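Local coordinates for long form salivary protein D7L1 (Aedes aegypti, PDB 3DXL) that sequesters host biogenic amines and leukotrienes in two separate pockets, blunting the vertebrate response to a mosquito bite, at residues E140-G143 / K144-Q148. Residues are numbered along the deposited sequence; the frame is centred on the assembly and turned at random.
Sequences EKLG and KDIRQ
Gln148 reaches back to the end of helix 132-142, where its NE2 donates to Gly143 O at 2.9 Å. The bond is fairly straight at nitrogen (154°) and close to the plane of the amide, but it meets the oxygen from the flank, with a C=O...N angle of only 111°. A bend at chi2 (-78°) folds the glutamine chain back to make this approach. NE2 also donates to Tyr139 O, so one amide serves two main-chain carbonyls, a task suited to a long, flexible side chain with two N-H groups. Leu142 O accepts Asp145 N at 3.0 Å, an i to i+3 bond that closes a type II' turn. Gly143, with positive phi, is the second residue of that turn, where glycine is preferred: it has no CB to crowd Lys144 N. Gly143 O takes a second, weak bond from Ile146 N at 3.3 Å, which spans the 3-10 segment 144-145. Exposed Lys144 and Asp145 form a salt bridge, NZ of Lys144 meeting OD1 of Asp145 on its syn side at 2.8 Å after the lysine chain bends at chi4. Ile146 CG2 packs against Leu142 CB at 3.6 Å, and Leu142 CD1 lies 3.9 Å from Ile146 CD1, two branched apolar chains covering one another. Gln148 N donates to Gln151 OE1, while buried Arg147 suits its place by giving NE to Gln151 O and a cation-pi contact to Tyr274. The turn thus leads into the loop before helix 153-161, close to leukotriene-binding Lys149; Ile146 rests on Pro6 and Glu7 of helix 6-20, and Arg147 touches both helices.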
ATOM      1  N   GLU A 140     -15.203 -11.165  -1.140  1.00 14.13           N
ATOM      2  CA  GLU A 140     -16.035 -11.968  -2.033  1.00 15.54           C
ATOM      3  C   GLU A 140     -16.976 -11.089  -2.859  1.00 15.87           C
ATOM      4  O   GLU A 140     -17.111 -11.287  -4.069  1.00 16.18           O
ATOM      5  CB  GLU A 140     -16.801 -13.038  -1.243  1.00 16.35           C
ATOM      6  CG  GLU A 140     -15.879 -14.069  -0.600  1.00 19.90           C
ATOM      7  CD  GLU A 140     -16.523 -15.418  -0.306  1.00 23.17           C
ATOM      8  OE1 GLU A 140     -17.762 -15.495  -0.127  1.00 25.88           O
ATOM      9  OE2 GLU A 140     -15.766 -16.413  -0.239  1.00 24.93           O
ATOM     10  N   LYS A 141     -17.606 -10.109  -2.214  1.00 15.64           N
ATOM     11  CA  LYS A 141     -18.462  -9.146  -2.914  1.00 16.38           C
ATOM     12  C   LYS A 141     -17.701  -8.417  -4.021  1.00 16.31           C
ATOM     13  O   LYS A 141     -18.183  -8.281  -5.144  1.00 16.41           O
ATOM     14  CB  LYS A 141     -19.057  -8.126  -1.932  1.00 15.90           C
ATOM     15  CG  LYS A 141     -20.250  -8.651  -1.126  1.00 17.23           C
ATOM     16  CD  LYS A 141     -20.957  -7.518  -0.387  1.00 17.93           C
ATOM     17  CE  LYS A 141     -22.205  -7.992   0.361  1.00 19.01           C
ATOM     18  NZ  LYS A 141     -23.301  -8.412  -0.559  1.00 19.69           N
ATOM     19  N   LEU A 142     -16.499  -7.961  -3.697  1.00 16.03           N
ATOM     20  CA  LEU A 142     -15.699  -7.192  -4.648  1.00 16.02           C
ATOM     21  C   LEU A 142     -15.072  -8.033  -5.761  1.00 15.84           C
ATOM     22  O   LEU A 142     -14.974  -7.570  -6.897  1.00 15.91           O
ATOM     23  CB  LEU A 142     -14.656  -6.361  -3.902  1.00 16.18           C
ATOM     24  CG  LEU A 142     -15.242  -5.286  -2.976  1.00 17.04           C
ATOM     25  CD1 LEU A 142     -14.182  -4.771  -2.018  1.00 16.52           C
ATOM     26  CD2 LEU A 142     -15.871  -4.145  -3.762  1.00 18.76           C
ATOM     27  N   GLY A 143     -14.684  -9.267  -5.448  1.00 14.97           N
ATOM     28  CA  GLY A 143     -14.114 -10.186  -6.429  1.00 14.83           C
ATOM     29  C   GLY A 143     -12.990  -9.577  -7.251  1.00 14.44           C
ATOM     30  O   GLY A 143     -12.042  -8.998  -6.710  1.00 13.93           O
ATOM     31  N   LYS A 144     -13.133  -9.687  -8.572  1.00 14.18           N
ATOM     32  CA  LYS A 144     -12.130  -9.197  -9.531  1.00 14.64           C
ATOM     33  C   LYS A 144     -11.899  -7.684  -9.469  1.00 13.86           C
ATOM     34  O   LYS A 144     -10.946  -7.180 -10.059  1.00 13.31           O
ATOM     35  CB  LYS A 144     -12.554  -9.575 -10.958  1.00 15.44           C
ATOM     36  CG  LYS A 144     -13.785  -8.786 -11.437  1.00 17.02           C
ATOM     37  CD  LYS A 144     -14.245  -9.134 -12.852  1.00 17.28           C
ATOM     38  CE  LYS A 144     -15.442  -8.275 -13.274  1.00 19.72           C
ATOM     39  NZ  LYS A 144     -15.211  -6.807 -13.124  1.00 21.31           N
ATOM     40  N   ASP A 145     -12.768  -6.951  -8.775  1.00 13.06           N
ATOM     41  CA  ASP A 145     -12.652  -5.501  -8.747  1.00 12.99           C
ATOM     42  C   ASP A 145     -11.701  -4.938  -7.691  1.00 12.26           C
ATOM     43  O   ASP A 145     -11.461  -3.734  -7.664  1.00 13.11           O
ATOM     44  CB  ASP A 145     -14.029  -4.846  -8.615  1.00 13.77           C
ATOM     45  CG  ASP A 145     -14.939  -5.187  -9.767  1.00 15.92           C
ATOM     46  OD1 ASP A 145     -14.465  -5.285 -10.924  1.00 18.33           O
ATOM     47  OD2 ASP A 145     -16.134  -5.378  -9.514  1.00 18.46           O
ATOM     48  N   ILE A 146     -11.161  -5.811  -6.842  1.00 11.57           N
ATOM     49  CA  ILE A 146     -10.149  -5.411  -5.870  1.00 10.95           C
ATOM     50  C   ILE A 146      -9.020  -6.432  -5.935  1.00 10.10           C
ATOM     51  O   ILE A 146      -9.252  -7.612  -6.198  1.00 10.02           O
ATOM     52  CB  ILE A 146     -10.734  -5.308  -4.430  1.00 11.45           C
ATOM     53  CG1 ILE A 146      -9.775  -4.554  -3.498  1.00 11.12           C
ATOM     54  CG2 ILE A 146     -11.087  -6.691  -3.891  1.00 11.53           C
ATOM     55  CD1 ILE A 146     -10.326  -4.309  -2.103  1.00 11.34           C
ATOM     56  N   ARG A 147      -7.796  -5.981  -5.687  1.00  9.69           N
ATOM     57  CA  ARG A 147      -6.715  -6.937  -5.537  1.00  9.41           C
ATOM     58  C   ARG A 147      -7.029  -7.822  -4.316  1.00  9.42           C
ATOM     59  O   ARG A 147      -7.306  -7.323  -3.212  1.00  9.12           O
ATOM     60  CB  ARG A 147      -5.387  -6.219  -5.364  1.00  9.03           C
ATOM     61  CG  ARG A 147      -4.199  -7.121  -5.108  1.00  8.71           C
ATOM     62  CD  ARG A 147      -3.892  -7.258  -3.624  1.00  8.27           C
ATOM     63  NE  ARG A 147      -2.760  -8.159  -3.432  1.00  8.01           N
ATOM     64  CZ  ARG A 147      -2.406  -8.684  -2.264  1.00  6.82           C
ATOM     65  NH1 ARG A 147      -1.362  -9.499  -2.203  1.00  8.10           N
ATOM     66  NH2 ARG A 147      -3.082  -8.372  -1.149  1.00  8.49           N
ATOM     67  N   GLN A 148      -6.982  -9.133  -4.512  1.00  9.68           N
ATOM     68  CA  GLN A 148      -7.324 -10.110  -3.476  1.00 10.24           C
ATOM     69  C   GLN A 148      -6.094 -10.483  -2.671  1.00 10.50           C
ATOM     70  O   GLN A 148      -4.958 -10.295  -3.114  1.00  9.94           O
ATOM     71  CB  GLN A 148      -7.933 -11.364  -4.111  1.00 10.56           C
ATOM     72  CG  GLN A 148      -9.257 -11.131  -4.805  1.00 10.97           C
ATOM     73  CD  GLN A 148     -10.425 -11.032  -3.846  1.00 11.08           C
ATOM     74  OE1 GLN A 148     -10.448 -11.684  -2.797  1.00 12.24           O
ATOM     75  NE2 GLN A 148     -11.406 -10.220  -4.205  1.00 11.71           N
TER